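Local coordinates for uncharacterized protein (PDB 3KOP) that is of unknown function but has a cyclophilin-like fold and assembles from several copies of one chain, at residues A37-D42 with V151-V156; S59-G64 with E177-S182; T89-P94 with N136-N141; D96-T101 with A130-R135. All blocks are in the same frame, centred on the assembly; numbering follows the deposited sequence.

Contact 1 (A37-D42 with V151-V156)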
loop_
_atom_site.group_PDB
_atom_site.type_symbol
_atom_site.label_atom_id
_atom_site.label_comp_id
_atom_site.label_asym_id
_atom_site.label_seq_id
_atom_site.Cartn_x
_atom_site.Cartn_y
_atom_site.Cartn_z
ATOM N N ALA F 37 5.009 30.768 3.940
ATOM C CA ALA F 37 5.769 29.560 3.725
ATOM C C ALA F 37 7.154 29.895 3.223
ATOM O O ALA F 37 7.323 30.797 2.404
ATOM C CB ALA F 37 5.039 28.644 2.725
ATOM N N LEU F 38 8.130 29.160 3.744
ATOM C CA LEU F 38 9.486 29.206 3.294
ATOM C C LEU F 38 9.613 28.352 2.063
ATOM O O LEU F 38 9.233 27.190 2.048
ATOM C CB LEU F 38 10.406 28.664 4.364
ATOM C CG LEU F 38 11.841 28.404 3.970
ATOM C CD1 LEU F 38 12.573 29.793 3.786
ATOM C CD2 LEU F 38 12.519 27.528 5.018
ATOM N N LEU F 39 10.225 28.926 1.037
ATOM C CA LEU F 39 10.447 28.219 -0.189
ATOM C C LEU F 39 11.698 27.355 -0.053
ATOM O O LEU F 39 12.710 27.833 0.409
ATOM C CB LEU F 39 10.615 29.255 -1.280
ATOM C CG LEU F 39 9.846 29.110 -2.534
ATOM C CD1 LEU F 39 8.362 28.834 -2.281
ATOM C CD2 LEU F 39 10.038 30.401 -3.380
ATOM N N LEU F 40 11.617 26.081 -0.455
ATOM C CA LEU F 40 12.677 25.113 -0.183
ATOM C C LEU F 40 13.698 25.093 -1.335
ATOM O O LEU F 40 13.814 24.114 -2.093
ATOM C CB LEU F 40 12.096 23.724 0.094
ATOM C CG LEU F 40 11.187 23.607 1.330
ATOM C CD1 LEU F 40 10.629 22.180 1.366
ATOM C CD2 LEU F 40 11.883 24.008 2.689
ATOM N N ASP F 41 14.420 26.212 -1.451
ATOM C CA ASP F 41 15.442 26.389 -2.497
ATOM C C ASP F 41 16.593 25.425 -2.355
ATOM O O ASP F 41 17.236 25.111 -3.351
ATOM C CB ASP F 41 15.951 27.836 -2.509
ATOM C CG ASP F 41 14.969 28.776 -3.147
ATOM O OD1 ASP F 41 14.584 28.493 -4.279
ATOM O OD2 ASP F 41 14.589 29.790 -2.546
ATOM N N ASP F 42 16.854 24.944 -1.138
ATOM C CA ASP F 42 17.900 23.926 -0.927
ATOM C C ASP F 42 17.536 22.540 -1.504
ATOM O O ASP F 42 18.277 21.998 -2.286
ATOM C CB ASP F 42 18.330 23.823 0.557
ATOM C CG ASP F 42 17.169 23.542 1.542
ATOM O OD1 ASP F 42 15.939 23.584 1.211
ATOM O OD2 ASP F 42 17.523 23.296 2.721
ATOM N N VAL F 151 7.492 18.438 -2.666
ATOM C CA VAL F 151 7.355 19.305 -1.488
ATOM C C VAL F 151 8.311 20.480 -1.708
ATOM O O VAL F 151 9.545 20.309 -1.713
ATOM C CB VAL F 151 7.720 18.586 -0.147
ATOM C CG1 VAL F 151 7.677 19.591 1.038
ATOM C CG2 VAL F 151 6.818 17.366 0.120
ATOM N N PHE F 152 7.754 21.679 -1.900
ATOM C CA PHE F 152 8.598 22.822 -2.300
ATOM C C PHE F 152 8.550 24.018 -1.349
ATOM O O PHE F 152 9.279 24.994 -1.535
ATOM C CB PHE F 152 8.242 23.268 -3.744
ATOM C CG PHE F 152 6.953 24.053 -3.852
ATOM C CD1 PHE F 152 5.736 23.401 -4.060
ATOM C CD2 PHE F 152 6.957 25.440 -3.762
ATOM C CE1 PHE F 152 4.576 24.091 -4.165
ATOM C CE2 PHE F 152 5.766 26.140 -3.853
ATOM C CZ PHE F 152 4.579 25.467 -4.051
ATOM N N ALA F 153 7.702 23.941 -0.339
ATOM C CA ALA F 153 7.628 24.966 0.668
ATOM C C ALA F 153 7.081 24.408 1.960
ATOM O O ALA F 153 6.431 23.326 1.982
ATOM C CB ALA F 153 6.805 26.140 0.201
ATOM N N THR F 154 7.384 25.115 3.037
ATOM C CA THR F 154 6.891 24.726 4.339
ATOM C C THR F 154 6.368 25.932 5.088
ATOM O O THR F 154 7.022 26.988 5.175
ATOM C CB THR F 154 7.956 23.982 5.147
ATOM O OG1 THR F 154 7.310 23.295 6.222
ATOM C CG2 THR F 154 9.029 24.942 5.690
ATOM N N ILE F 155 5.139 25.796 5.582
ATOM C CA ILE F 155 4.456 26.898 6.275
ATOM C C ILE F 155 5.169 27.195 7.589
ATOM O O ILE F 155 5.315 26.317 8.442
ATOM C CB ILE F 155 2.944 26.620 6.440
ATOM C CG1 ILE F 155 2.288 26.515 5.046
ATOM C CG2 ILE F 155 2.257 27.748 7.247
ATOM C CD1 ILE F 155 0.872 25.988 5.067
ATOM N N VAL F 156 5.621 28.441 7.747
ATOM C CA VAL F 156 6.317 28.871 8.950
ATOM C C VAL F 156 5.536 29.880 9.807
ATOM O O VAL F 156 5.884 30.109 10.952
ATOM C CB VAL F 156 7.737 29.454 8.620
ATOM C CG1 VAL F 156 8.651 28.359 8.082
ATOM C CG2 VAL F 156 7.649 30.631 7.646
#
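Leu38 and Thr154 form the hydrogen-bonded pair of an antiparallel strand pairing in the cyclophilin-like fold, where strand 33-39 runs beside strand 145-157. Leu38 N reaches Thr154 O at 2.8 Å, and Thr154 N returns a bond to Leu38 O at 3.0 Å. A third bond, from Leu40 N to Phe152 O, extends the ladder past the end of strand 33-39.

Leu40 lies at the centre of an inverse gamma turn. Its CB and CG rest on the Phe152 carbonyl, and Leu40 CD1 meets Val151 CG1 at 3.9 Å. On the opposite face from Leu38, the two alanines meet among Leu39 and Ile155: Ala37 CB lies 4.0 Å from Ala153 CB. Leu38, on the face shared with Thr154, has its CB against Val156 CG1.

Phe152 and Ala153 both face Val97, a classic beta bulge. Helix 45-54 packs on the Phe152 ring through Thr47 and Val51. The Phe152 CG sits between its backbone N and carbonyl carbon (chi1 76°). The edge of the ring is thereby set against Leu39: Leu39 CD1 lies near the plane of the Phe152 ring, 4.0 Å from Phe152 CD2.

Contact 2 (S59-G64 with E177-S182); sequences SQVFHG and ETLTFS
Val61 wedges its two methyls between Glu177 and Leu179. Val61 CG1 lies against the aliphatic part of Glu177, 3.5 Å from Glu177 CG. Val61 CG2 meets Leu179 CB at 3.8 Å, the two side chains crossing at about a right angle. The Val61 CG1 lies between its backbone N and carbonyl carbon (chi1 77°), which splits the methyls between the two neighbours. Val61 N also bonds to Glu177 O at 3.2 Å.

The Glu177 chain bends at chi2, and its carboxylate turns away from Val61. OE1 uses its anti lone pair for Thr178 N and also accepts from Lys30 N. OE2 forms a salt bridge with Arg31.

Leu179 is the antiparallel, hydrogen-bonded partner of Ser59. This pairing joins strand 57-63 to strand 178-183 in the sheet of the cyclophilin-like fold. Leu179 N binds Ser59 O at 2.9 Å, and Ser59 N binds Leu179 O at 3.2 Å. Beyond this pair, the side chains of Gln60 and Thr178 diverge.

Gln60 folds back on its own segment. Gln60 NE2 donates to Val61 O at 2.9 Å, in the amide plane and on a lone pair, and also to Ala174 O. A water donates to both Gln60 OE1 and Glu177 O. An alanine here removes the amide, and would probably leave Val61 O and Ala174 O without this donor and the water less firmly held. Met171 of a neighbouring subunit packs on the Gln60 side chain.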
loop_
_atom_site.group_PDB
_atom_site.type_symbol
_atom_site.label_atom_id
_atom_site.label_comp_id
_atom_site.label_asym_id
_atom_site.label_seq_id
_atom_site.Cartn_x
_atom_site.Cartn_y
_atom_site.Cartn_z
ATOM N N SER F 59 -6.569 30.609 -8.034
ATOM C CA SER F 59 -7.687 29.929 -8.637
ATOM C C SER F 59 -8.601 29.330 -7.574
ATOM O O SER F 59 -8.249 29.265 -6.411
ATOM C CB SER F 59 -7.155 28.843 -9.557
ATOM O OG SER F 59 -8.207 28.180 -10.214
ATOM N N GLN F 60 -9.780 28.912 -8.004
ATOM C CA GLN F 60 -10.775 28.249 -7.143
ATOM C C GLN F 60 -10.109 27.211 -6.269
ATOM O O GLN F 60 -9.298 26.410 -6.743
ATOM C CB GLN F 60 -11.831 27.572 -8.045
ATOM C CG GLN F 60 -12.751 26.584 -7.365
ATOM C CD GLN F 60 -13.788 27.289 -6.527
ATOM O OE1 GLN F 60 -14.547 28.085 -7.055
ATOM N NE2 GLN F 60 -13.831 26.988 -5.214
ATOM N N VAL F 61 -10.464 27.213 -4.990
ATOM C CA VAL F 61 -9.923 26.242 -4.037
ATOM C C VAL F 61 -10.767 24.964 -4.023
ATOM O O VAL F 61 -11.998 24.979 -4.261
ATOM C CB VAL F 61 -9.829 26.843 -2.596
ATOM C CG1 VAL F 61 -11.216 26.877 -1.918
ATOM C CG2 VAL F 61 -8.801 26.021 -1.729
ATOM N N PHE F 62 -10.120 23.848 -3.727
ATOM C CA PHE F 62 -10.819 22.591 -3.523
ATOM C C PHE F 62 -10.289 21.938 -2.263
ATOM O O PHE F 62 -9.129 22.072 -1.946
ATOM C CB PHE F 62 -10.583 21.647 -4.694
ATOM C CG PHE F 62 -11.010 22.200 -6.025
ATOM C CD1 PHE F 62 -12.310 22.081 -6.446
ATOM C CD2 PHE F 62 -10.090 22.753 -6.886
ATOM C CE1 PHE F 62 -12.706 22.570 -7.670
ATOM C CE2 PHE F 62 -10.484 23.248 -8.115
ATOM C CZ PHE F 62 -11.793 23.153 -8.501
ATOM N N HIS F 63 -11.160 21.269 -1.522
ATOM C CA HIS F 63 -10.702 20.396 -0.453
ATOM C C HIS F 63 -10.444 18.996 -0.993
ATOM O O HIS F 63 -11.246 18.464 -1.750
ATOM C CB HIS F 63 -11.714 20.287 0.652
ATOM C CG HIS F 63 -11.124 19.774 1.922
ATOM N ND1 HIS F 63 -10.706 18.470 2.056
ATOM C CD2 HIS F 63 -10.816 20.400 3.081
ATOM C CE1 HIS F 63 -10.179 18.309 3.261
ATOM N NE2 HIS F 63 -10.252 19.454 3.912
ATOM N N GLY F 64 -9.366 18.354 -0.553
ATOM C CA GLY F 64 -9.082 17.005 -1.060
ATOM C C GLY F 64 -10.141 16.001 -0.654
ATOM O O GLY F 64 -10.786 16.145 0.416
ATOM N N GLU F 177 -14.532 30.785 -3.094
ATOM C CA GLU F 177 -13.304 30.857 -2.340
ATOM C C GLU F 177 -12.200 30.631 -3.309
ATOM O O GLU F 177 -12.307 29.759 -4.177
ATOM C CB GLU F 177 -13.272 29.830 -1.199
ATOM C CG GLU F 177 -12.043 29.911 -0.304
ATOM C CD GLU F 177 -11.809 31.296 0.300
ATOM O OE1 GLU F 177 -11.221 32.166 -0.395
ATOM O OE2 GLU F 177 -12.168 31.501 1.488
ATOM N N THR F 178 -11.146 31.428 -3.166
ATOM C CA THR F 178 -9.992 31.406 -4.073
ATOM C C THR F 178 -8.731 31.197 -3.244
ATOM O O THR F 178 -8.561 31.817 -2.184
ATOM C CB THR F 178 -9.899 32.755 -4.843
ATOM O OG1 THR F 178 -11.111 32.968 -5.568
ATOM C CG2 THR F 178 -8.744 32.777 -5.807
ATOM N N LEU F 179 -7.843 30.336 -3.742
ATOM C CA LEU F 179 -6.551 30.110 -3.116
ATOM C C LEU F 179 -5.436 30.777 -3.944
ATOM O O LEU F 179 -5.213 30.455 -5.128
ATOM C CB LEU F 179 -6.286 28.602 -3.000
ATOM C CG LEU F 179 -4.956 28.168 -2.395
ATOM C CD1 LEU F 179 -4.833 28.552 -0.900
ATOM C CD2 LEU F 179 -4.746 26.652 -2.611
ATOM N N THR F 180 -4.710 31.677 -3.298
ATOM C CA THR F 180 -3.728 32.518 -3.973
ATOM C C THR F 180 -2.320 32.339 -3.423
ATOM O O THR F 180 -2.078 32.477 -2.215
ATOM C CB THR F 180 -4.145 34.007 -3.893
ATOM O OG1 THR F 180 -5.398 34.162 -4.563
ATOM C CG2 THR F 180 -3.091 34.903 -4.569
ATOM N N PHE F 181 -1.390 32.000 -4.319
ATOM C CA PHE F 181 0.017 31.987 -3.993
ATOM C C PHE F 181 0.693 33.257 -4.537
ATOM O O PHE F 181 0.576 33.581 -5.718
ATOM C CB PHE F 181 0.686 30.730 -4.555
ATOM C CG PHE F 181 0.093 29.417 -4.029
ATOM C CD1 PHE F 181 -1.079 28.918 -4.551
ATOM C CD2 PHE F 181 0.765 28.667 -3.058
ATOM C CE1 PHE F 181 -1.611 27.712 -4.090
ATOM C CE2 PHE F 181 0.250 27.469 -2.610
ATOM C CZ PHE F 181 -0.939 26.988 -3.135
ATOM N N SER F 182 1.439 33.940 -3.674
ATOM C CA SER F 182 2.074 35.225 -4.040
ATOM C C SER F 182 3.430 35.348 -3.363
ATOM O O SER F 182 3.701 34.691 -2.359
ATOM C CB SER F 182 1.175 36.403 -3.635
ATOM O OG SER F 182 0.950 36.447 -2.214
HETATM O O HOH W 1 -13.679 30.836 -6.438
#

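Contact 3 (T89-P94 with N136-N141)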
loop_
_atom_site.group_PDB
_atom_site.type_symbol
_atom_site.label_atom_id
_atom_site.label_comp_id
_atom_site.label_asym_id
_atom_site.label_seq_id
_atom_site.Cartn_x
_atom_site.Cartn_y
_atom_site.Cartn_z
ATOM N N THR F 89 7.035 13.382 -1.838
ATOM C CA THR F 89 6.426 12.624 -0.769
ATOM C C THR F 89 5.125 11.937 -1.237
ATOM O O THR F 89 4.415 12.420 -2.153
ATOM C CB THR F 89 6.130 13.537 0.459
ATOM O OG1 THR F 89 5.769 12.738 1.592
ATOM C CG2 THR F 89 5.015 14.530 0.113
ATOM N N VAL F 90 4.827 10.796 -0.616
ATOM C CA VAL F 90 3.452 10.287 -0.636
ATOM C C VAL F 90 2.811 10.319 0.740
ATOM O O VAL F 90 1.681 9.852 0.908
ATOM C CB VAL F 90 3.321 8.898 -1.266
ATOM C CG1 VAL F 90 3.618 9.021 -2.809
ATOM C CG2 VAL F 90 4.237 7.856 -0.561
ATOM N N THR F 91 3.545 10.876 1.708
ATOM C CA THR F 91 3.136 11.013 3.078
ATOM C C THR F 91 3.304 12.481 3.473
ATOM O O THR F 91 4.133 12.787 4.316
ATOM C CB THR F 91 3.984 10.100 4.031
ATOM O OG1 THR F 91 5.387 10.350 3.865
ATOM C CG2 THR F 91 3.716 8.615 3.759
ATOM N N PRO F 92 2.498 13.386 2.872
ATOM C CA PRO F 92 2.651 14.775 3.240
ATOM C C PRO F 92 2.261 15.070 4.690
ATOM O O PRO F 92 1.354 14.426 5.261
ATOM C CB PRO F 92 1.729 15.499 2.265
ATOM C CG PRO F 92 0.697 14.511 1.897
ATOM C CD PRO F 92 1.345 13.183 1.979
ATOM N N ILE F 93 2.937 16.057 5.265
ATOM C CA ILE F 93 2.807 16.379 6.680
ATOM C C ILE F 93 2.312 17.806 6.894
ATOM O O ILE F 93 2.294 18.600 5.943
ATOM C CB ILE F 93 4.133 16.166 7.395
ATOM C CG1 ILE F 93 5.134 17.266 7.032
ATOM C CG2 ILE F 93 4.666 14.785 7.072
ATOM C CD1 ILE F 93 6.480 17.155 7.844
ATOM N N PRO F 94 1.867 18.127 8.145
ATOM C CA PRO F 94 1.314 19.462 8.341
ATOM C C PRO F 94 2.339 20.520 7.941
ATOM O O PRO F 94 3.501 20.405 8.268
ATOM C CB PRO F 94 1.037 19.520 9.849
ATOM C CG PRO F 94 0.828 18.090 10.250
ATOM C CD PRO F 94 1.756 17.309 9.362
ATOM N N ASN F 136 -1.339 12.461 8.890
ATOM C CA ASN F 136 -1.862 11.135 8.595
ATOM C C ASN F 136 -2.573 11.139 7.225
ATOM O O ASN F 136 -3.699 10.705 7.098
ATOM C CB ASN F 136 -2.770 10.629 9.736
ATOM C CG ASN F 136 -1.987 10.306 10.991
ATOM O OD1 ASN F 136 -0.739 10.473 11.023
ATOM N ND2 ASN F 136 -2.699 9.842 12.044
ATOM N N ASN F 137 -1.878 11.683 6.229
ATOM C CA ASN F 137 -2.384 11.799 4.848
ATOM C C ASN F 137 -1.653 10.804 3.977
ATOM O O ASN F 137 -0.454 10.576 4.180
ATOM C CB ASN F 137 -2.073 13.194 4.306
ATOM C CG ASN F 137 -2.444 14.297 5.273
ATOM O OD1 ASN F 137 -3.626 14.530 5.573
ATOM N ND2 ASN F 137 -1.437 14.984 5.765
ATOM N N LEU F 138 -2.335 10.218 2.996
ATOM C CA LEU F 138 -1.674 9.388 1.987
ATOM C C LEU F 138 -2.021 9.876 0.595
ATOM O O LEU F 138 -3.209 10.080 0.253
ATOM C CB LEU F 138 -2.079 7.922 2.161
ATOM C CG LEU F 138 -1.602 7.205 3.412
ATOM C CD1 LEU F 138 -2.426 5.894 3.585
ATOM C CD2 LEU F 138 -0.089 6.879 3.259
ATOM N N LEU F 139 -0.980 10.087 -0.201
ATOM C CA LEU F 139 -1.121 10.527 -1.578
ATOM C C LEU F 139 -1.279 9.308 -2.474
ATOM O O LEU F 139 -0.360 8.845 -3.193
ATOM C CB LEU F 139 0.030 11.438 -1.997
ATOM C CG LEU F 139 -0.196 12.930 -1.631
ATOM C CD1 LEU F 139 1.072 13.731 -1.811
ATOM C CD2 LEU F 139 -1.346 13.546 -2.492
ATOM N N LEU F 140 -2.493 8.782 -2.413
ATOM C CA LEU F 140 -2.839 7.501 -3.032
ATOM C C LEU F 140 -4.320 7.537 -3.377
ATOM O O LEU F 140 -5.130 7.924 -2.541
ATOM C CB LEU F 140 -2.562 6.391 -2.017
ATOM C CG LEU F 140 -2.994 4.962 -2.252
ATOM C CD1 LEU F 140 -2.508 4.443 -3.531
ATOM C CD2 LEU F 140 -2.473 4.081 -1.109
ATOM N N ASN F 141 -4.653 7.164 -4.609
ATOM C CA ASN F 141 -6.029 7.165 -5.079
ATOM C C ASN F 141 -6.347 5.945 -5.941
ATOM O O ASN F 141 -5.473 5.194 -6.370
ATOM C CB ASN F 141 -6.384 8.472 -5.812
ATOM C CG ASN F 141 -5.685 8.623 -7.180
ATOM O OD1 ASN F 141 -5.669 7.709 -8.012
ATOM N ND2 ASN F 141 -5.171 9.823 -7.435
HETATM O O HOH W 2 1.042 11.887 6.112
#
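Val90 O receives Leu139 N at 2.9 Å, an almost straight bond (174° at the hydrogen) and the one direct backbone hydrogen bond between these two largely irregular segments. Leu139, at the centre of an inverse gamma turn, sends its side chain toward the 89-94 loop. Leu139 CD1 lies 3.6 Å from Thr89 O and 3.8 Å from Pro92 CG. The Pro92 ring touches two side chains, because Pro92 CG also meets Asn137 CB at 3.9 Å.

Asn137 has its CG beside the backbone N (chi1 -48°), and its amide extends to Pro92. Asn137 ND2 donates to Pro92 O at 2.9 Å. The acceptor is in the amide plane of Asn137, but the donor stands well above the carbonyl plane. ND2 also donates to Gly134 O, and OD1 accepts from Asn69 N, which together fix the rotation of the amide. A water donates to Pro92 O at 2.7 Å and accepts from Asn137 N, giving the two residues a second link. A leucine in place of Asn137 has no amide, and is likely to leave Pro92 O, Gly134 O and Asn69 N without these bonds.

Thr89 OG1 accepts from Thr91 N, closing an ST turn. OG1 also bonds to Asn136 of a second subunit, so the contact reaches a subunit interface. Within the chain, Phe132 of strand 125-132 packs on Pro92 and Asn137. Strand 145-157 flanks the contact through backbone hydrogen bonds between Gly149 and Thr89 and between Val147 and Leu139, with Trp146 against Val90.

Contact 4 (D96-T101 with A130-R135)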
loop_
_atom_site.group_PDB
_atom_site.type_symbol
_atom_site.label_atom_id
_atom_site.label_comp_id
_atom_site.label_asym_id
_atom_site.label_seq_id
_atom_site.Cartn_x
_atom_site.Cartn_y
_atom_site.Cartn_z
ATOM N N ASP F 96 3.309 21.177 4.810
ATOM C CA ASP F 96 3.828 20.948 3.461
ATOM C C ASP F 96 3.025 21.700 2.406
ATOM O O ASP F 96 1.763 21.793 2.455
ATOM C CB ASP F 96 3.731 19.499 3.030
ATOM C CG ASP F 96 4.791 18.608 3.603
ATOM O OD1 ASP F 96 5.822 19.079 4.139
ATOM O OD2 ASP F 96 4.571 17.376 3.464
ATOM N N VAL F 97 3.768 22.187 1.437
ATOM C CA VAL F 97 3.205 22.770 0.246
ATOM C C VAL F 97 3.745 22.000 -0.923
ATOM O O VAL F 97 4.982 21.865 -1.107
ATOM C CB VAL F 97 3.477 24.303 0.114
ATOM C CG1 VAL F 97 2.727 24.857 -1.094
ATOM C CG2 VAL F 97 3.110 25.055 1.394
ATOM N N CYS F 98 2.827 21.442 -1.712
ATOM C CA CYS F 98 3.186 20.502 -2.773
ATOM C C CYS F 98 2.830 20.963 -4.186
ATOM O O CYS F 98 1.852 21.689 -4.391
ATOM C CB CYS F 98 2.496 19.173 -2.514
ATOM S SG CYS F 98 3.198 18.258 -1.123
ATOM N N TYR F 99 3.603 20.473 -5.144
ATOM C CA TYR F 99 3.413 20.724 -6.564
ATOM C C TYR F 99 3.254 19.374 -7.255
ATOM O O TYR F 99 4.095 18.477 -7.081
ATOM C CB TYR F 99 4.630 21.463 -7.101
ATOM C CG TYR F 99 4.669 21.863 -8.577
ATOM C CD1 TYR F 99 4.700 20.911 -9.597
ATOM C CD2 TYR F 99 4.795 23.175 -8.942
ATOM C CE1 TYR F 99 4.805 21.287 -10.908
ATOM C CE2 TYR F 99 4.897 23.560 -10.255
ATOM C CZ TYR F 99 4.878 22.624 -11.238
ATOM O OH TYR F 99 5.016 23.011 -12.568
ATOM N N PHE F 100 2.187 19.251 -8.048
ATOM C CA PHE F 100 1.949 18.091 -8.894
ATOM C C PHE F 100 1.730 18.546 -10.327
ATOM O O PHE F 100 0.999 19.538 -10.579
ATOM C CB PHE F 100 0.654 17.356 -8.504
ATOM C CG PHE F 100 0.533 17.017 -7.037
ATOM C CD1 PHE F 100 0.085 17.969 -6.102
ATOM C CD2 PHE F 100 0.792 15.728 -6.591
ATOM C CE1 PHE F 100 -0.068 17.640 -4.768
ATOM C CE2 PHE F 100 0.614 15.390 -5.231
ATOM C CZ PHE F 100 0.210 16.341 -4.337
ATOM N N THR F 101 2.315 17.801 -11.258
ATOM C CA THR F 101 2.029 17.962 -12.699
ATOM C C THR F 101 1.032 16.879 -13.116
ATOM O O THR F 101 1.282 15.697 -12.891
ATOM C CB THR F 101 3.322 17.807 -13.509
ATOM O OG1 THR F 101 4.239 18.850 -13.134
ATOM C CG2 THR F 101 3.068 17.835 -15.017
ATOM N N ALA F 130 -0.874 22.528 -3.685
ATOM C CA ALA F 130 -1.570 21.968 -2.532
ATOM C C ALA F 130 -0.929 22.351 -1.214
ATOM O O ALA F 130 0.297 22.450 -1.100
ATOM C CB ALA F 130 -1.682 20.405 -2.648
ATOM N N VAL F 131 -1.791 22.523 -0.217
ATOM C CA VAL F 131 -1.415 22.819 1.137
ATOM C C VAL F 131 -1.944 21.698 2.031
ATOM O O VAL F 131 -3.129 21.377 1.998
ATOM C CB VAL F 131 -2.033 24.162 1.591
ATOM C CG1 VAL F 131 -1.881 24.375 3.106
ATOM C CG2 VAL F 131 -1.378 25.306 0.828
ATOM N N PHE F 132 -1.049 21.108 2.808
ATOM C CA PHE F 132 -1.443 20.130 3.799
ATOM C C PHE F 132 -1.503 20.747 5.186
ATOM O O PHE F 132 -0.539 21.352 5.657
ATOM C CB PHE F 132 -0.530 18.920 3.700
ATOM C CG PHE F 132 -0.793 18.142 2.494
ATOM C CD1 PHE F 132 -1.766 17.144 2.507
ATOM C CD2 PHE F 132 -0.140 18.436 1.325
ATOM C CE1 PHE F 132 -2.028 16.410 1.369
ATOM C CE2 PHE F 132 -0.427 17.738 0.172
ATOM C CZ PHE F 132 -1.350 16.715 0.196
ATOM N N TYR F 133 -2.677 20.676 5.792
ATOM C CA TYR F 133 -2.945 21.404 7.046
ATOM C C TYR F 133 -3.044 20.503 8.251
ATOM O O TYR F 133 -3.144 20.994 9.350
ATOM C CB TYR F 133 -4.198 22.264 6.928
ATOM C CG TYR F 133 -5.498 21.521 6.747
ATOM C CD1 TYR F 133 -6.267 21.148 7.844
ATOM C CD2 TYR F 133 -5.988 21.226 5.461
ATOM C CE1 TYR F 133 -7.486 20.466 7.684
ATOM C CE2 TYR F 133 -7.200 20.559 5.290
ATOM C CZ TYR F 133 -7.943 20.187 6.412
ATOM O OH TYR F 133 -9.135 19.542 6.249
ATOM N N GLY F 134 -3.011 19.191 8.049
ATOM C CA GLY F 134 -3.061 18.204 9.144
ATOM C C GLY F 134 -2.192 17.013 8.778
ATOM O O GLY F 134 -1.504 17.030 7.732
ATOM N N ARG F 135 -2.228 15.967 9.598
ATOM C CA ARG F 135 -1.339 14.819 9.459
ATOM C C ARG F 135 -2.101 13.552 9.017
ATOM O O ARG F 135 -3.309 13.583 8.795
ATOM C CB ARG F 135 -0.566 14.524 10.766
ATOM C CG ARG F 135 -1.447 14.155 11.980
ATOM C CD ARG F 135 -0.579 13.734 13.176
ATOM N NE ARG F 135 0.160 12.521 12.837
ATOM C CZ ARG F 135 1.342 12.190 13.345
ATOM N NH1 ARG F 135 1.945 12.986 14.252
ATOM N NH2 ARG F 135 1.952 11.071 12.932
#
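The Phe100 ring turns its edge to Ala130, whose CB lies in the ring plane, 3.8 Å from Phe100 CE1. The Phe132 ring has Asp96 O at its edge, near the plane, and Cys98 SG at an oblique angle. This sulfur-aromatic contact places Cys98 SG 5.0 Å from the centroid of the Phe132 ring. All these groups belong to the antiparallel pairing of strands 96-103 and 125-132 in the cyclophilin-like fold.

Cys98 and Ala130 make the hydrogen-bonded pair, with Cys98 N to Ala130 O at 2.8 Å and Ala130 N to Cys98 O at 2.9 Å. Their side chains share one face of the sheet. Val97 and Val131 form the next, non-hydrogen-bonded pair and put their side chains on the other face. The Cys98 SG lies beside its own backbone N (chi1 -72°), the setting that brings it obliquely to the Phe132 ring, with Cys98 SG 3.9 Å from Phe132 CE2.

Outside the two segments, Leu139 packs on Phe100. Asp96 OD2 accepts from Ile93 N and forms a salt bridge with Arg135 of a second subunit. Its carboxylate therefore serves both the loop before the strand and the assembly.

At the end of the ladder, Phe132 N donates to Asp96 O at 2.9 Å, and the bond is nearly straight, 178° at the hydrogen.

All four contacts reach one antiparallel sheet of the cyclophilin-like fold, and all lie within the DUF3830 region. Contacts 3 and 4 are neighbours, centres about 8 Å apart, and contact 4 is nested inside the chain loop closed by contact 3. Both are nested in turn within the loops of contacts 1 and 2, whose own segments alternate along the chain. Contacts 1 and 2 do not touch and lie on opposite sides of the chain centre, centres about 18 Å apart. Contact 4, near that centre, touches each of the others. Strand 145-157 joins contact 1 to contacts 3 and 4. Contacts 3 and 4 both reach the second subunit, tying the sheet to the assembly.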